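Local coordinates for glucose import ATP-binding protein GlcV (Sulfolobus solfataricus, PDB 1OXX), which hydrolyses ATP to drive glucose uptake as the energy-coupling, nucleotide-binding subunit of an ABC transporter, at residues A[91-96]-A[151-156]; A[105-110]-A[115-120]; A[120-125]-A[129-134]. The protein carries 1 engineered substitution. All coordinates share one frame; numbering follows the deposited sequence.

Contact 1 of 3, residues A[91-96]-A[151-156]; sequences WALYPN and LARALV
The carbonyl oxygen of Ala92 receives two N-H groups of Arg153, a nearly straight bond from NH1 (Ala92 O to Arg153 NH1 3.0 Å, 166° at the hydrogen) and a weak one from NH2. This joins the Q-loop of the ABC ATPase, which runs on from Gln89, a probable contributor to the ATP site, to helix 143-155, which begins within the ABC signature sequence. Arg153 NH2 also bonds the neighbouring carbonyl, Trp91 O, at 3.0 Å, but along a more bent path. Both oxygens lie close to the guanidinium plane at its edge, while the nitrogens sit above the planes of the two carbonyls. The flat group is sandwiched as well. Its one face lies on the Trp91 indole with the planes only 4° apart, and Arg153 CZ stands 3.6 Å from the centroid of the six-membered ring, a cation-pi stack. Leu93 CD2 covers the other face. The Arg153 chain runs extended through CD and bends at chi3 (58°), which lays the guanidinium flat against the indole. Two carbonyls and two apolar surfaces thus fix the rotation of a buried cation. Within the stack, Arg153 NH2 comes to 3.4 Å from Trp91 CD2.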
loop_
_atom_site.group_PDB
_atom_site.type_symbol
_atom_site.label_atom_id
_atom_site.label_comp_id
_atom_site.label_asym_id
_atom_site.label_seq_id
_atom_site.Cartn_x
_atom_site.Cartn_y
_atom_site.Cartn_z
ATOM N N TRP A 91 10.188 -13.385 -5.844
ATOM C CA TRP A 91 11.235 -14.287 -5.356
ATOM C C TRP A 91 10.576 -15.544 -4.805
ATOM O O TRP A 91 10.240 -15.620 -3.630
ATOM C CB TRP A 91 12.081 -13.641 -4.258
ATOM C CG TRP A 91 13.252 -14.488 -3.848
ATOM C CD1 TRP A 91 13.865 -15.453 -4.598
ATOM C CD2 TRP A 91 13.956 -14.443 -2.604
ATOM N NE1 TRP A 91 14.914 -16.000 -3.904
ATOM C CE2 TRP A 91 14.992 -15.404 -2.671
ATOM C CE3 TRP A 91 13.822 -13.687 -1.433
ATOM C CZ2 TRP A 91 15.881 -15.628 -1.616
ATOM C CZ3 TRP A 91 14.702 -13.908 -0.392
ATOM C CH2 TRP A 91 15.723 -14.870 -0.487
ATOM N N ALA A 92 10.397 -16.542 -5.653
ATOM C CA ALA A 92 9.676 -17.736 -5.239
ATOM C C ALA A 92 10.548 -18.724 -4.473
ATOM O O ALA A 92 11.759 -18.585 -4.377
ATOM C CB ALA A 92 9.079 -18.412 -6.451
ATOM N N LEU A 93 9.901 -19.727 -3.909
ATOM C CA LEU A 93 10.649 -20.803 -3.286
ATOM C C LEU A 93 11.235 -21.680 -4.392
ATOM O O LEU A 93 10.686 -21.750 -5.489
ATOM C CB LEU A 93 9.736 -21.640 -2.387
ATOM C CG LEU A 93 9.060 -20.904 -1.234
ATOM C CD1 LEU A 93 8.097 -21.829 -0.508
ATOM C CD2 LEU A 93 10.116 -20.374 -0.285
ATOM N N TYR A 94 12.358 -22.345 -4.131
ATOM C CA TYR A 94 12.944 -23.248 -5.110
ATOM C C TYR A 94 12.099 -24.510 -5.101
ATOM O O TYR A 94 11.980 -25.167 -4.067
ATOM C CB TYR A 94 14.382 -23.602 -4.744
ATOM C CG TYR A 94 15.391 -22.528 -5.059
ATOM C CD1 TYR A 94 15.811 -21.644 -4.081
ATOM C CD2 TYR A 94 15.925 -22.405 -6.336
ATOM C CE1 TYR A 94 16.749 -20.659 -4.363
ATOM C CE2 TYR A 94 16.858 -21.424 -6.630
ATOM C CZ TYR A 94 17.271 -20.559 -5.640
ATOM O OH TYR A 94 18.199 -19.583 -5.933
ATOM N N PRO A 95 11.502 -24.846 -6.233
ATOM C CA PRO A 95 10.550 -25.953 -6.287
ATOM C C PRO A 95 11.140 -27.319 -5.972
ATOM O O PRO A 95 10.388 -28.187 -5.516
ATOM C CB PRO A 95 10.032 -25.888 -7.732
ATOM C CG PRO A 95 11.131 -25.192 -8.472
ATOM C CD PRO A 95 11.640 -24.166 -7.539
ATOM N N ASN A 96 12.429 -27.529 -6.237
ATOM C CA ASN A 96 13.050 -28.821 -5.982
ATOM C C ASN A 96 13.954 -28.853 -4.757
ATOM O O ASN A 96 14.862 -29.689 -4.647
ATOM C CB ASN A 96 13.819 -29.316 -7.193
ATOM C CG ASN A 96 14.019 -30.806 -7.152
ATOM O OD1 ASN A 96 13.211 -31.529 -6.548
ATOM N ND2 ASN A 96 15.094 -31.288 -7.773
ATOM N N LEU A 151 8.868 -16.391 4.517
ATOM C CA LEU A 151 9.228 -15.498 5.602
ATOM C C LEU A 151 10.390 -16.080 6.418
ATOM O O LEU A 151 11.303 -15.360 6.777
ATOM C CB LEU A 151 8.023 -15.252 6.486
ATOM C CG LEU A 151 8.124 -14.191 7.561
ATOM C CD1 LEU A 151 8.549 -12.857 6.991
ATOM C CD2 LEU A 151 6.781 -14.099 8.268
ATOM N N ALA A 152 10.406 -17.381 6.669
ATOM C CA ALA A 152 11.499 -18.006 7.397
ATOM C C ALA A 152 12.804 -17.825 6.644
ATOM O O ALA A 152 13.854 -17.563 7.247
ATOM C CB ALA A 152 11.190 -19.488 7.576
ATOM N N ARG A 153 12.766 -18.030 5.336
ATOM C CA ARG A 153 13.954 -17.809 4.504
ATOM C C ARG A 153 14.485 -16.379 4.669
ATOM O O ARG A 153 15.692 -16.153 4.773
ATOM C CB ARG A 153 13.628 -18.099 3.041
ATOM C CG ARG A 153 14.791 -17.924 2.134
ATOM C CD ARG A 153 14.490 -18.228 0.688
ATOM N NE ARG A 153 13.409 -17.415 0.171
ATOM C CZ ARG A 153 12.872 -17.571 -1.026
ATOM N NH1 ARG A 153 13.302 -18.546 -1.822
ATOM N NH2 ARG A 153 11.877 -16.791 -1.412
ATOM N N ALA A 154 13.578 -15.409 4.685
ATOM C CA ALA A 154 13.952 -14.001 4.859
ATOM C C ALA A 154 14.536 -13.683 6.222
ATOM O O ALA A 154 15.310 -12.731 6.340
ATOM C CB ALA A 154 12.763 -13.133 4.627
ATOM N N LEU A 155 14.176 -14.458 7.245
ATOM C CA LEU A 155 14.546 -14.175 8.639
ATOM C C LEU A 155 15.704 -15.006 9.171
ATOM O O LEU A 155 16.207 -14.783 10.270
ATOM C CB LEU A 155 13.332 -14.425 9.528
ATOM C CG LEU A 155 12.136 -13.528 9.248
ATOM C CD1 LEU A 155 10.973 -13.969 10.117
ATOM C CD2 LEU A 155 12.474 -12.091 9.500
ATOM N N VAL A 156 16.129 -15.970 8.378
ATOM C CA VAL A 156 17.086 -16.961 8.868
ATOM C C VAL A 156 18.458 -16.413 9.268
ATOM O O VAL A 156 19.118 -16.984 10.129
ATOM C CB VAL A 156 17.208 -18.155 7.873
ATOM C CG1 VAL A 156 18.090 -17.825 6.711
ATOM C CG2 VAL A 156 17.699 -19.365 8.610
#

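Contact 2 of 3, residues A[105-110]-A[115-120]; sequences FPLTNM and EEIRKR
Leu107 points its side chain at helix 114-127 and crosses the aliphatic part of Arg120 at about a right angle, while Ile117 meets it nearly one helical turn earlier. The contact is a connecting loop packed back on the helix it leads into, in the helical subdomain of the ABC ATPase: the short 3-10 segment after helix 99-104 passes into a type I turn from Leu107 to Met110, and the chain then comes back as helix 114-127. Leu107 CD1 does most of the touching. Leu107 CD1 lies 4.2 Å from Ile117 CG2 and 4.1 Å from Arg120 CG, and thus rests between two side chains on one flank of the helix. Ile117 uses both branches, because its CG1 reaches the base of the leucine, 4.2 Å from Leu107 CB. Arg120 meets Leu107 through its CG methylene. With CG anti to the backbone N and the chain bent at chi2 (58°), its guanidinium turns elsewhere, to a salt bridge with Glu123 and a hydrogen bond to the carbonyl of Val156, whose side chain also packs on Leu107. Arg118 points away from the loop and grips Glu115 side-on, NE and NH2 each taking one carboxylate oxygen. Just ahead of the turn, Phe105 O accepts from both the backbone and the side chain of Thr108, with Thr108 OG1 at 2.7 Å from Phe105 O.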
loop_
_atom_site.group_PDB
_atom_site.type_symbol
_atom_site.label_atom_id
_atom_site.label_comp_id
_atom_site.label_asym_id
_atom_site.label_seq_id
_atom_site.Cartn_x
_atom_site.Cartn_y
_atom_site.Cartn_z
ATOM N N PHE A 105 19.111 -22.330 2.654
ATOM C CA PHE A 105 19.885 -21.820 1.532
ATOM C C PHE A 105 20.707 -20.560 1.834
ATOM O O PHE A 105 21.884 -20.512 1.490
ATOM C CB PHE A 105 18.970 -21.591 0.325
ATOM C CG PHE A 105 19.721 -21.342 -0.952
ATOM C CD1 PHE A 105 20.365 -22.380 -1.601
ATOM C CD2 PHE A 105 19.798 -20.076 -1.480
ATOM C CE1 PHE A 105 21.065 -22.152 -2.773
ATOM C CE2 PHE A 105 20.495 -19.842 -2.652
ATOM C CZ PHE A 105 21.127 -20.886 -3.295
ATOM N N PRO A 106 20.122 -19.546 2.461
ATOM C CA PRO A 106 20.886 -18.321 2.726
ATOM C C PRO A 106 22.064 -18.532 3.665
ATOM O O PRO A 106 22.933 -17.665 3.736
ATOM C CB PRO A 106 19.851 -17.395 3.371
ATOM C CG PRO A 106 18.518 -17.921 2.889
ATOM C CD PRO A 106 18.717 -19.422 2.882
ATOM N N LEU A 107 22.099 -19.653 4.373
ATOM C CA LEU A 107 23.162 -19.910 5.344
ATOM C C LEU A 107 24.362 -20.648 4.761
ATOM O O LEU A 107 25.340 -20.882 5.466
ATOM C CB LEU A 107 22.618 -20.740 6.497
ATOM C CG LEU A 107 21.433 -20.162 7.282
ATOM C CD1 LEU A 107 21.048 -21.061 8.440
ATOM C CD2 LEU A 107 21.786 -18.786 7.781
ATOM N N THR A 108 24.279 -20.991 3.485
ATOM C CA THR A 108 25.288 -21.814 2.817
ATOM C C THR A 108 26.718 -21.347 3.037
ATOM O O THR A 108 27.606 -22.159 3.318
ATOM C CB THR A 108 24.996 -21.853 1.318
ATOM O OG1 THR A 108 23.712 -22.438 1.092
ATOM C CG2 THR A 108 25.964 -22.790 0.605
ATOM N N ASN A 109 26.941 -20.049 2.906
ATOM C CA ASN A 109 28.287 -19.505 3.041
ATOM C C ASN A 109 28.444 -18.550 4.224
ATOM O O ASN A 109 29.190 -17.568 4.159
ATOM C CB ASN A 109 28.692 -18.821 1.742
ATOM C CG ASN A 109 28.652 -19.766 0.548
ATOM O OD1 ASN A 109 29.329 -20.805 0.526
ATOM N ND2 ASN A 109 27.857 -19.410 -0.454
ATOM N N MET A 110 27.764 -18.872 5.321
ATOM C CA MET A 110 27.813 -18.057 6.529
ATOM C C MET A 110 28.706 -18.655 7.614
ATOM O O MET A 110 28.589 -18.330 8.786
ATOM C CB MET A 110 26.395 -17.829 7.052
ATOM C CG MET A 110 25.526 -17.067 6.055
ATOM S SD MET A 110 26.238 -15.458 5.591
ATOM C CE MET A 110 26.187 -14.720 7.138
ATOM N N GLU A 115 25.330 -28.678 12.044
ATOM C CA GLU A 115 24.466 -28.653 13.219
ATOM C C GLU A 115 23.963 -27.237 13.488
ATOM O O GLU A 115 22.825 -27.034 13.906
ATOM C CB GLU A 115 25.207 -29.218 14.431
ATOM C CG GLU A 115 25.067 -30.726 14.554
ATOM C CD GLU A 115 23.620 -31.151 14.729
ATOM O OE1 GLU A 115 23.050 -31.767 13.799
ATOM O OE2 GLU A 115 23.047 -30.854 15.798
ATOM N N GLU A 116 24.817 -26.249 13.258
ATOM C CA GLU A 116 24.431 -24.862 13.471
ATOM C C GLU A 116 23.333 -24.459 12.498
ATOM O O GLU A 116 22.393 -23.768 12.868
ATOM C CB GLU A 116 25.632 -23.937 13.328
ATOM C CG GLU A 116 26.630 -24.083 14.462
ATOM C CD GLU A 116 27.852 -23.201 14.285
ATOM O OE1 GLU A 116 28.190 -22.461 15.233
ATOM O OE2 GLU A 116 28.482 -23.250 13.209
ATOM N N ILE A 117 23.487 -24.838 11.236
ATOM C CA ILE A 117 22.467 -24.563 10.236
ATOM C C ILE A 117 21.152 -25.235 10.644
ATOM O O ILE A 117 20.089 -24.599 10.619
ATOM C CB ILE A 117 22.945 -25.075 8.852
ATOM C CG1 ILE A 117 24.094 -24.215 8.337
ATOM C CG2 ILE A 117 21.796 -25.136 7.852
ATOM C CD1 ILE A 117 24.775 -24.834 7.134
ATOM N N ARG A 118 21.227 -26.489 11.076
ATOM C CA ARG A 118 20.011 -27.242 11.400
ATOM C C ARG A 118 19.286 -26.600 12.559
ATOM O O ARG A 118 18.075 -26.392 12.516
ATOM C CB ARG A 118 20.352 -28.690 11.736
ATOM C CG ARG A 118 19.100 -29.505 12.030
ATOM C CD ARG A 118 19.363 -30.864 12.619
ATOM N NE ARG A 118 20.098 -30.759 13.873
ATOM C CZ ARG A 118 19.580 -30.321 15.013
ATOM N NH1 ARG A 118 18.308 -29.949 15.072
ATOM N NH2 ARG A 118 20.334 -30.255 16.100
ATOM N N LYS A 119 20.050 -26.225 13.575
ATOM C CA LYS A 119 19.458 -25.626 14.755
ATOM C C LYS A 119 18.778 -24.303 14.418
ATOM O O LYS A 119 17.668 -24.015 14.878
ATOM C CB LYS A 119 20.515 -25.485 15.858
ATOM C CG LYS A 119 20.915 -26.833 16.443
ATOM C CD LYS A 119 21.974 -26.713 17.528
ATOM C CE LYS A 119 22.463 -28.088 17.983
ATOM N NZ LYS A 119 23.504 -27.959 19.038
ATOM N N ARG A 120 19.408 -23.512 13.564
ATOM C CA ARG A 120 18.843 -22.217 13.213
ATOM C C ARG A 120 17.575 -22.362 12.379
ATOM O O ARG A 120 16.558 -21.705 12.629
ATOM C CB ARG A 120 19.862 -21.360 12.464
ATOM C CG ARG A 120 19.332 -20.006 12.039
ATOM C CD ARG A 120 18.832 -19.159 13.194
ATOM N NE ARG A 120 18.316 -17.886 12.720
ATOM C CZ ARG A 120 17.499 -17.088 13.403
ATOM N NH1 ARG A 120 17.097 -17.416 14.625
ATOM N NH2 ARG A 120 17.083 -15.951 12.852
#

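Contact 3 of 3, residues A[120-125]-A[129-134]; sequences RVEEVA and DIHHVL
His131 holds CG anti to its own backbone N (chi1 -174°), and Glu122 sends CG away from its carbonyl carbon (chi1 -74°) on a chain extended beyond that point, which together bring the imidazole edge up to the carboxylate. His131 NE2 donates to Glu122 OE2 at 2.8 Å along an almost straight line (175° at the hydrogen). The oxygen lies in the ring plane; the carboxylate and ring planes are steeply turned against each other, and the nitrogen approaches from above the carboxylate plane. The edge of the ring also runs close to the methylenes of Glu122, with His131 CD2 3.9 Å from Glu122 CB.

Beneath this polar pair the chain leaves helix 114-127 through a Schellman motif. Asp129, with positive phi, is its C-prime residue, and Ile130 N bonds Ala125 O at 2.9 Å. The returning loop packs against the methyl of Ala125: Ala125 CB lies 3.8 Å from His131 CA and 3.9 Å from Leu134 CD2, and Val121 CG1 touches the same leucine methyl. Farther in, Ile130 packs on helix 143-155 of this helical subdomain.

Replacing Glu122 by an alanine would probably leave His131 NE2 without its acceptor and the imidazole freer to turn, and cost Arg118 NH1 its salt bridge to Glu122 OE1, though Arg118 would keep Glu115. Held between an arginine and an imidazole N-H, the carboxylate probably stays ionised, and its charge would tend to favour a protonated His131.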
loop_
_atom_site.group_PDB
_atom_site.type_symbol
_atom_site.label_atom_id
_atom_site.label_comp_id
_atom_site.label_asym_id
_atom_site.label_seq_id
_atom_site.Cartn_x
_atom_site.Cartn_y
_atom_site.Cartn_z
ATOM N N ARG A 120 19.408 -23.512 13.564
ATOM C CA ARG A 120 18.843 -22.217 13.213
ATOM C C ARG A 120 17.575 -22.362 12.379
ATOM O O ARG A 120 16.558 -21.705 12.629
ATOM C CB ARG A 120 19.862 -21.360 12.464
ATOM C CG ARG A 120 19.332 -20.006 12.039
ATOM C CD ARG A 120 18.832 -19.159 13.194
ATOM N NE ARG A 120 18.316 -17.886 12.720
ATOM C CZ ARG A 120 17.499 -17.088 13.403
ATOM N NH1 ARG A 120 17.097 -17.416 14.625
ATOM N NH2 ARG A 120 17.083 -15.951 12.852
ATOM N N VAL A 121 17.633 -23.222 11.373
ATOM C CA VAL A 121 16.470 -23.452 10.545
ATOM C C VAL A 121 15.310 -23.990 11.385
ATOM O O VAL A 121 14.179 -23.532 11.257
ATOM C CB VAL A 121 16.793 -24.442 9.416
ATOM C CG1 VAL A 121 15.508 -24.872 8.674
ATOM C CG2 VAL A 121 17.813 -23.809 8.467
ATOM N N GLU A 122 15.587 -24.959 12.250
ATOM C CA GLU A 122 14.525 -25.521 13.090
ATOM C C GLU A 122 13.930 -24.495 14.039
ATOM O O GLU A 122 12.720 -24.506 14.276
ATOM C CB GLU A 122 14.993 -26.758 13.838
ATOM C CG GLU A 122 15.122 -27.952 12.913
ATOM C CD GLU A 122 15.282 -29.261 13.654
ATOM O OE1 GLU A 122 16.081 -30.094 13.195
ATOM O OE2 GLU A 122 14.578 -29.458 14.684
ATOM N N GLU A 123 14.778 -23.617 14.572
ATOM C CA GLU A 123 14.335 -22.600 15.517
ATOM C C GLU A 123 13.359 -21.644 14.830
ATOM O O GLU A 123 12.259 -21.341 15.346
ATOM C CB GLU A 123 15.561 -21.859 16.065
ATOM C CG GLU A 123 15.313 -20.584 16.837
ATOM C CD GLU A 123 16.618 -19.933 17.272
ATOM O OE1 GLU A 123 17.510 -19.725 16.413
ATOM O OE2 GLU A 123 16.763 -19.642 18.476
ATOM N N VAL A 124 13.737 -21.166 13.656
ATOM C CA VAL A 124 12.892 -20.249 12.929
ATOM C C VAL A 124 11.612 -20.956 12.475
ATOM O O VAL A 124 10.529 -20.402 12.517
ATOM C CB VAL A 124 13.654 -19.650 11.733
ATOM C CG1 VAL A 124 12.773 -18.753 10.929
ATOM C CG2 VAL A 124 14.883 -18.907 12.242
ATOM N N ALA A 125 11.744 -22.193 12.025
ATOM C CA ALA A 125 10.582 -22.931 11.587
ATOM C C ALA A 125 9.599 -23.143 12.744
ATOM O O ALA A 125 8.387 -23.083 12.541
ATOM C CB ALA A 125 10.997 -24.264 10.979
ATOM N N ASP A 129 5.741 -21.782 12.975
ATOM C CA ASP A 129 4.857 -22.947 12.965
ATOM C C ASP A 129 4.820 -23.709 11.646
ATOM O O ASP A 129 3.751 -24.091 11.149
ATOM C CB ASP A 129 3.444 -22.554 13.391
ATOM C CG ASP A 129 2.577 -23.751 13.750
ATOM O OD1 ASP A 129 3.109 -24.774 14.248
ATOM O OD2 ASP A 129 1.331 -23.742 13.579
ATOM N N ILE A 130 6.012 -23.956 11.102
ATOM C CA ILE A 130 6.162 -24.816 9.919
ATOM C C ILE A 130 7.205 -25.895 10.138
ATOM O O ILE A 130 7.664 -26.533 9.195
ATOM C CB ILE A 130 6.514 -24.020 8.638
ATOM C CG1 ILE A 130 7.614 -22.997 8.924
ATOM C CG2 ILE A 130 5.254 -23.371 8.083
ATOM C CD1 ILE A 130 8.217 -22.340 7.709
ATOM N N HIS A 131 7.566 -26.107 11.399
ATOM C CA HIS A 131 8.561 -27.116 11.732
ATOM C C HIS A 131 8.125 -28.508 11.259
ATOM O O HIS A 131 8.950 -29.324 10.843
ATOM C CB HIS A 131 8.812 -27.096 13.246
ATOM C CG HIS A 131 9.918 -27.985 13.691
ATOM N ND1 HIS A 131 9.702 -29.290 14.057
ATOM C CD2 HIS A 131 11.251 -27.775 13.806
ATOM C CE1 HIS A 131 10.849 -29.844 14.403
ATOM N NE2 HIS A 131 11.809 -28.944 14.260
ATOM N N HIS A 132 6.822 -28.758 11.307
ATOM C CA HIS A 132 6.270 -30.068 10.987
ATOM C C HIS A 132 6.147 -30.362 9.499
ATOM O O HIS A 132 5.798 -31.480 9.116
ATOM C CB HIS A 132 4.905 -30.255 11.648
ATOM C CG HIS A 132 3.902 -29.204 11.284
ATOM N ND1 HIS A 132 4.036 -27.884 11.657
ATOM C CD2 HIS A 132 2.730 -29.279 10.603
ATOM C CE1 HIS A 132 2.997 -27.192 11.218
ATOM N NE2 HIS A 132 2.193 -28.019 10.568
ATOM N N VAL A 133 6.433 -29.373 8.651
ATOM C CA VAL A 133 6.401 -29.613 7.208
ATOM C C VAL A 133 7.765 -29.339 6.539
ATOM O O VAL A 133 7.849 -29.118 5.333
ATOM C CB VAL A 133 5.287 -28.793 6.527
ATOM C CG1 VAL A 133 3.903 -29.276 6.990
ATOM C CG2 VAL A 133 5.415 -27.324 6.813
ATOM N N LEU A 134 8.836 -29.337 7.320
ATOM C CA LEU A 134 10.165 -29.064 6.770
ATOM C C LEU A 134 10.595 -30.018 5.672
ATOM O O LEU A 134 11.394 -29.626 4.822
ATOM C CB LEU A 134 11.222 -29.023 7.882
ATOM C CG LEU A 134 11.217 -27.769 8.753
ATOM C CD1 LEU A 134 12.062 -27.922 10.016
ATOM C CD2 LEU A 134 11.683 -26.564 7.956
#

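Overall arrangement
From the N terminus the chain first leaves strand 84-88 and enters the Q-loop at 91-96; the widest loop closes in contact 1, where 91-96 meets helix 143-155. Contacts 2 and 3 are both nested inside that loop and follow one another in series. Contact 2 closes the turn from the end of helix 99-104 into helix 114-127, and contact 3 closes the exit from that helix. They share Arg120, which also links both to contact 1 at the end of helix 143-155. Ala152 meets Val124 and Ile130, so helices 114-127 and 143-155 pack together within the helical subdomain.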